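Local coordinates for protein dehydroascorbate reductase (Chlamydomonas reinhardtii, PDB 5XFT) that probably catalyses the glutathione-dependent reduction of dehydroascorbate to ascorbate, as a member of the DHAR family within the glutathione transferase superfamily, at residues T5-K10 / R26-Y31; K34-K39 / K84-P89. All blocks are in the same frame, centred on the assembly; numbering follows the deposited sequence.

Both contacts hold elements of the thioredoxin-like N-terminal domain, but at different depths. Interaction 1 is a buried, largely apolar seam between strand 5-12 and helix 22-33, with a single water bridging two hydroxyls at one end. Interaction 2 lies at the surface, where the turn after helix 22-33 meets the turn after helix 75-85; there a lysine ammonium reaches backbone carbonyls and a leucine covers a histidine ring. The chain runs on from one to the other through helix 22-33 into strand 38-43, which is the parallel neighbour of strand 5-12. The backbones of the two strands probably hydrogen-bond where Thr-5 and Ile-7 flank Lys-39, and Ile-7 packs on Tyr-38.

Interaction 1: T5-K10 / R26-Y31; sequences TTIYVK and RVLLAY
Strand 5-12 and helix 22-33 form the first strand and the helix of the beta-alpha-beta crossover (to strand 38-43) of the thioredoxin fold, and Thr-5, Ile-7 and Val-9 of the strand meet Val-27, Leu-28 and Tyr-31 of the helix. The segment axes approach to 10.1 Å and run roughly antiparallel, at 152°, as expected when a helix returns across its sheet. Alternation along the strand turns every second residue to the helix, and beta-branched side chains suit these extended positions. Ile-7 is the centre of the seam, its two branches dividing the work. Its chi2 is extended (-178°), which carries CD1 out over the Tyr-31 ring in a CH-pi contact, 3.8 Å from the ring centroid and almost on the normal. CG2 points to the preceding turn of the helix, where it lies 4.1 Å from Val-27 CG1 and the same distance from Leu-28 CD2. Leu-28 leaves its helix beside the seam rather than straight into it, yet its CD2 bends in and meets Val-9 CG1 tip to tip at 4.2 Å. Val-9 also touches the CxxC sequence of Cys-21 and Cys-24, consistent with a thioredoxin-type motif at the helix start, while Val-27 packs on Ile-78 of helix 75-85. Tyrosine suits position 31 because its ring is apolar beneath Ile-7 whereas its hydroxyl can serve the more open end near Thr-5. A leucine in its place would probably leave Ile-7 CD1 without an aromatic face and Thr-5 without its water-mediated link to the helix. Thr-5 crosses the tyrosine at about a right angle, with CG2 3.4 Å from Tyr-31 OH; one water, 2.7 Å from Thr-5 OG1 and 2.7 Å from Tyr-31 OH, bridges the two hydroxyls.

Interaction 2: K34-K39 / K84-P89; sequences KKLPYK and KQHPEP
Bends at chi3 (144°) and chi4 (-51°) curl the end of the Lys-34 chain so that NZ arrives between two backbone carbonyls, His-86 O and Pro-89 O. Both are modelled as hydrogen bonds, but at 2.3 Å from NZ to His-86 O and 2.5 Å from NZ to Pro-89 O they are implausibly short, so the lengths are doubtful even if the pairing is reasonable. Lysine suits the place: its long side chain also touches Leu-82 and Leu-91, and its ammonium carries enough N-H groups to serve both carbonyls. Closer to the backbone, Lys-34 CB lies 3.9 Å from Pro-89 CD, and the proline ring, entered through a cis peptide, rests against the lysine backbone.

Two helix ends of the thioredoxin-like domain meet here. Helix 22-33 stops in a Schellman motif, with Lys-35 at positive phi as C-prime residue, and the chain turns toward strand 38-43; helix 75-85 gives way at His-86. Leu-36, whose backbone N closes the Schellman motif onto Tyr-31 O, lays its forked end over one face of the His-86 imidazole. A leucine's two methyls can spread over a flat ring, and the imidazole offers such a face at a partly exposed place. CD1 sits 4.0 Å from the ring centroid, 17° off the normal, in a CH-pi contact, while CD2 lies 3.8 Å from His-86 ND1.

Interaction 1: T5-K10 / R26-Y31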
loop_
_atom_site.group_PDB
_atom_site.type_symbol
_atom_site.label_atom_id
_atom_site.label_comp_id
_atom_site.label_asym_id
_atom_site.label_seq_id
_atom_site.Cartn_x
_atom_site.Cartn_y
_atom_site.Cartn_z
ATOM N N THR A 5 -15.084 -12.445 -4.024
ATOM C CA THR A 5 -13.666 -12.630 -4.281
ATOM C C THR A 5 -12.901 -12.872 -2.982
ATOM O O THR A 5 -13.134 -12.203 -1.969
ATOM C CB THR A 5 -13.114 -11.401 -5.005
ATOM O OG1 THR A 5 -13.707 -11.319 -6.307
ATOM C CG2 THR A 5 -11.603 -11.474 -5.137
ATOM N N THR A 6 -11.985 -13.840 -3.014
ATOM C CA THR A 6 -11.066 -14.071 -1.907
ATOM C C THR A 6 -9.758 -13.325 -2.150
ATOM O O THR A 6 -9.183 -13.403 -3.239
ATOM C CB THR A 6 -10.775 -15.563 -1.735
ATOM O OG1 THR A 6 -12.006 -16.285 -1.705
ATOM C CG2 THR A 6 -10.011 -15.812 -0.432
ATOM N N ILE A 7 -9.282 -12.629 -1.132
ATOM C CA ILE A 7 -8.021 -11.907 -1.199
ATOM C C ILE A 7 -7.115 -12.499 -0.126
ATOM O O ILE A 7 -7.312 -12.265 1.070
ATOM C CB ILE A 7 -8.204 -10.398 -1.018
ATOM C CG1 ILE A 7 -9.284 -9.889 -1.969
ATOM C CG2 ILE A 7 -6.904 -9.667 -1.325
ATOM C CD1 ILE A 7 -9.498 -8.380 -1.881
ATOM N N TYR A 8 -6.139 -13.294 -0.553
ATOM C CA TYR A 8 -5.117 -13.834 0.332
ATOM C C TYR A 8 -4.072 -12.758 0.575
ATOM O O TYR A 8 -3.418 -12.286 -0.372
ATOM C CB TYR A 8 -4.482 -15.078 -0.271
ATOM C CG TYR A 8 -5.483 -16.147 -0.611
ATOM C CD1 TYR A 8 -5.748 -17.183 0.271
ATOM C CD2 TYR A 8 -6.164 -16.124 -1.816
ATOM C CE1 TYR A 8 -6.666 -18.161 -0.041
ATOM C CE2 TYR A 8 -7.087 -17.089 -2.134
ATOM C CZ TYR A 8 -7.338 -18.105 -1.244
ATOM O OH TYR A 8 -8.257 -19.083 -1.568
ATOM N N VAL A 9 -3.935 -12.372 1.848
ATOM C CA VAL A 9 -3.059 -11.297 2.283
ATOM C C VAL A 9 -2.216 -11.800 3.445
ATOM O O VAL A 9 -2.435 -12.889 3.974
ATOM C CB VAL A 9 -3.846 -10.037 2.702
ATOM C CG1 VAL A 9 -4.613 -9.464 1.524
ATOM C CG2 VAL A 9 -4.790 -10.366 3.847
ATOM N N LYS A 10 -1.238 -10.985 3.843
ATOM C CA LYS A 10 -0.409 -11.328 4.988
ATOM C C LYS A 10 -1.190 -11.065 6.272
ATOM O O LYS A 10 -1.701 -9.960 6.485
ATOM C CB LYS A 10 0.887 -10.527 4.967
ATOM C CG LYS A 10 1.675 -10.620 6.269
ATOM C CD LYS A 10 2.710 -9.513 6.399
ATOM C CE LYS A 10 3.570 -9.711 7.638
ATOM N NZ LYS A 10 5.001 -9.989 7.337
ATOM N N ARG A 26 -2.474 -2.338 -0.994
ATOM C CA ARG A 26 -2.887 -1.652 -2.215
ATOM C C ARG A 26 -4.096 -2.336 -2.845
ATOM O O ARG A 26 -5.070 -1.673 -3.233
ATOM C CB ARG A 26 -1.725 -1.585 -3.210
ATOM C CG ARG A 26 -2.193 -1.397 -4.658
ATOM C CD ARG A 26 -1.092 -1.711 -5.690
ATOM N NE ARG A 26 -1.241 -0.888 -6.880
ATOM C CZ ARG A 26 -0.521 -1.086 -7.980
ATOM N NH1 ARG A 26 0.384 -2.060 -8.002
ATOM N NH2 ARG A 26 -0.671 -0.319 -9.052
ATOM N N VAL A 27 -4.067 -3.667 -2.937
ATOM C CA VAL A 27 -5.228 -4.373 -3.479
ATOM C C VAL A 27 -6.468 -4.120 -2.625
ATOM O O VAL A 27 -7.551 -3.820 -3.148
ATOM C CB VAL A 27 -4.919 -5.872 -3.613
ATOM C CG1 VAL A 27 -6.181 -6.646 -3.940
ATOM C CG2 VAL A 27 -3.869 -6.078 -4.682
ATOM N N LEU A 28 -6.326 -4.215 -1.298
ATOM C CA LEU A 28 -7.451 -3.998 -0.391
ATOM C C LEU A 28 -8.039 -2.602 -0.548
ATOM O O LEU A 28 -9.265 -2.433 -0.599
ATOM C CB LEU A 28 -7.008 -4.214 1.053
ATOM C CG LEU A 28 -6.497 -5.592 1.444
ATOM C CD1 LEU A 28 -5.998 -5.553 2.861
ATOM C CD2 LEU A 28 -7.609 -6.584 1.298
ATOM N N LEU A 29 -7.176 -1.582 -0.589
ATOM C CA LEU A 29 -7.662 -0.223 -0.808
ATOM C C LEU A 29 -8.357 -0.100 -2.157
ATOM O O LEU A 29 -9.355 0.616 -2.283
ATOM C CB LEU A 29 -6.515 0.784 -0.701
ATOM C CG LEU A 29 -5.944 1.054 0.693
ATOM C CD1 LEU A 29 -4.742 1.942 0.634
ATOM C CD2 LEU A 29 -7.000 1.671 1.574
ATOM N N ALA A 30 -7.855 -0.800 -3.177
ATOM C CA ALA A 30 -8.527 -0.781 -4.474
ATOM C C ALA A 30 -9.942 -1.343 -4.377
ATOM O O ALA A 30 -10.884 -0.768 -4.932
ATOM C CB ALA A 30 -7.710 -1.560 -5.500
ATOM N N TYR A 31 -10.114 -2.466 -3.674
ATOM C CA TYR A 31 -11.450 -3.043 -3.527
ATOM C C TYR A 31 -12.369 -2.137 -2.714
ATOM O O TYR A 31 -13.557 -1.999 -3.034
ATOM C CB TYR A 31 -11.354 -4.428 -2.887
ATOM C CG TYR A 31 -11.168 -5.530 -3.895
ATOM C CD1 TYR A 31 -9.936 -5.747 -4.497
ATOM C CD2 TYR A 31 -12.228 -6.349 -4.255
ATOM C CE1 TYR A 31 -9.764 -6.746 -5.434
ATOM C CE2 TYR A 31 -12.069 -7.352 -5.188
ATOM C CZ TYR A 31 -10.838 -7.548 -5.777
ATOM O OH TYR A 31 -10.682 -8.553 -6.709
HETATM O O HOH W 1 -12.840 -9.405 -8.047
#

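Interaction 2: K34-K39 / K84-P89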
loop_
_atom_site.group_PDB
_atom_site.type_symbol
_atom_site.label_atom_id
_atom_site.label_comp_id
_atom_site.label_asym_id
_atom_site.label_seq_id
_atom_site.Cartn_x
_atom_site.Cartn_y
_atom_site.Cartn_z
ATOM N N LYS A 34 -13.688 0.891 -4.858
ATOM C CA LYS A 34 -14.777 0.514 -5.744
ATOM C C LYS A 34 -15.951 -0.122 -5.011
ATOM O O LYS A 34 -16.869 -0.626 -5.666
ATOM C CB LYS A 34 -14.269 -0.438 -6.829
ATOM C CG LYS A 34 -13.191 0.161 -7.702
ATOM C CD LYS A 34 -12.427 -0.898 -8.472
ATOM C CE LYS A 34 -12.057 -0.394 -9.861
ATOM N NZ LYS A 34 -13.247 0.170 -10.566
ATOM N N LYS A 35 -15.939 -0.113 -3.677
ATOM C CA LYS A 35 -17.025 -0.666 -2.862
ATOM C C LYS A 35 -17.379 -2.093 -3.277
ATOM O O LYS A 35 -18.523 -2.527 -3.136
ATOM C CB LYS A 35 -18.261 0.233 -2.909
ATOM C CG LYS A 35 -17.955 1.696 -2.662
ATOM C CD LYS A 35 -19.135 2.428 -2.042
ATOM C CE LYS A 35 -18.961 3.931 -2.201
ATOM N NZ LYS A 35 -17.801 4.424 -1.392
ATOM N N LEU A 36 -16.392 -2.831 -3.819
ATOM C CA LEU A 36 -16.606 -4.225 -4.176
ATOM C C LEU A 36 -16.460 -5.105 -2.938
ATOM O O LEU A 36 -15.550 -4.895 -2.131
ATOM C CB LEU A 36 -15.615 -4.671 -5.244
ATOM C CG LEU A 36 -15.832 -4.048 -6.618
ATOM C CD1 LEU A 36 -14.579 -4.173 -7.458
ATOM C CD2 LEU A 36 -16.999 -4.724 -7.305
ATOM N N PRO A 37 -17.340 -6.081 -2.759
ATOM C CA PRO A 37 -17.211 -6.976 -1.607
ATOM C C PRO A 37 -16.083 -7.976 -1.812
ATOM O O PRO A 37 -15.757 -8.373 -2.934
ATOM C CB PRO A 37 -18.574 -7.673 -1.542
ATOM C CG PRO A 37 -19.046 -7.679 -2.967
ATOM C CD PRO A 37 -18.506 -6.412 -3.599
ATOM N N TYR A 38 -15.484 -8.382 -0.701
ATOM C CA TYR A 38 -14.386 -9.334 -0.735
ATOM C C TYR A 38 -14.315 -10.024 0.617
ATOM O O TYR A 38 -14.900 -9.569 1.604
ATOM C CB TYR A 38 -13.062 -8.642 -1.061
ATOM C CG TYR A 38 -12.678 -7.601 -0.035
ATOM C CD1 TYR A 38 -13.103 -6.283 -0.158
ATOM C CD2 TYR A 38 -11.903 -7.941 1.066
ATOM C CE1 TYR A 38 -12.761 -5.338 0.787
ATOM C CE2 TYR A 38 -11.554 -7.001 2.011
ATOM C CZ TYR A 38 -11.985 -5.705 1.867
ATOM O OH TYR A 38 -11.637 -4.777 2.815
ATOM N N LYS A 39 -13.571 -11.125 0.653
ATOM C CA LYS A 39 -13.301 -11.832 1.892
ATOM C C LYS A 39 -11.798 -12.035 2.016
ATOM O O LYS A 39 -11.164 -12.543 1.089
ATOM C CB LYS A 39 -14.033 -13.174 1.926
ATOM C CG LYS A 39 -14.312 -13.662 3.328
ATOM C CD LYS A 39 -13.728 -15.037 3.556
ATOM C CE LYS A 39 -13.551 -15.308 5.037
ATOM N NZ LYS A 39 -12.453 -16.283 5.269
ATOM N N LYS A 84 -10.304 -3.163 -15.468
ATOM C CA LYS A 84 -10.913 -3.609 -16.716
ATOM C C LYS A 84 -12.281 -4.228 -16.469
ATOM O O LYS A 84 -13.232 -3.968 -17.213
ATOM C CB LYS A 84 -9.997 -4.607 -17.420
ATOM C CG LYS A 84 -10.463 -4.992 -18.812
ATOM C CD LYS A 84 -9.567 -6.065 -19.410
ATOM C CE LYS A 84 -10.096 -6.529 -20.755
ATOM N NZ LYS A 84 -9.414 -7.764 -21.241
ATOM N N GLN A 85 -12.403 -5.054 -15.427
ATOM C CA GLN A 85 -13.671 -5.733 -15.182
ATOM C C GLN A 85 -14.711 -4.822 -14.536
ATOM O O GLN A 85 -15.914 -5.029 -14.737
ATOM C CB GLN A 85 -13.448 -6.973 -14.314
ATOM C CG GLN A 85 -12.516 -8.001 -14.937
ATOM C CD GLN A 85 -12.929 -8.394 -16.347
ATOM O OE1 GLN A 85 -12.150 -8.267 -17.296
ATOM N NE2 GLN A 85 -14.159 -8.877 -16.492
ATOM N N HIS A 86 -14.286 -3.818 -13.769
ATOM C CA HIS A 86 -15.201 -2.917 -13.066
ATOM C C HIS A 86 -14.786 -1.472 -13.316
ATOM O O HIS A 86 -14.145 -0.843 -12.468
ATOM C CB HIS A 86 -15.229 -3.218 -11.567
ATOM C CG HIS A 86 -15.417 -4.668 -11.253
ATOM N ND1 HIS A 86 -16.657 -5.231 -11.052
ATOM C CD2 HIS A 86 -14.520 -5.674 -11.122
ATOM C CE1 HIS A 86 -16.517 -6.521 -10.804
ATOM N NE2 HIS A 86 -15.229 -6.815 -10.840
ATOM N N PRO A 87 -15.158 -0.909 -14.470
ATOM C CA PRO A 87 -14.731 0.467 -14.779
ATOM C C PRO A 87 -15.350 1.515 -13.868
ATOM O O PRO A 87 -14.758 2.589 -13.698
ATOM C CB PRO A 87 -15.171 0.648 -16.240
ATOM C CG PRO A 87 -15.347 -0.755 -16.769
ATOM C CD PRO A 87 -15.842 -1.548 -15.603
ATOM N N GLU A 88 -16.498 1.229 -13.266
ATOM C CA GLU A 88 -17.092 2.093 -12.248
ATOM C C GLU A 88 -17.168 1.423 -10.869
ATOM O O GLU A 88 -17.642 0.296 -10.757
ATOM C CB GLU A 88 -18.504 2.515 -12.671
ATOM C CG GLU A 88 -18.767 4.012 -12.593
ATOM C CD GLU A 88 -17.869 4.784 -13.529
ATOM O OE1 GLU A 88 -17.173 5.699 -13.074
ATOM O OE2 GLU A 88 -17.856 4.428 -14.743
ATOM N N PRO A 89 -16.752 2.125 -9.802
ATOM C CA PRO A 89 -16.132 3.454 -9.736
ATOM C C PRO A 89 -14.708 3.436 -10.266
ATOM O O PRO A 89 -13.992 2.467 -10.028
ATOM C CB PRO A 89 -16.151 3.780 -8.242
ATOM C CG PRO A 89 -17.214 2.904 -7.666
ATOM C CD PRO A 89 -17.181 1.653 -8.474
#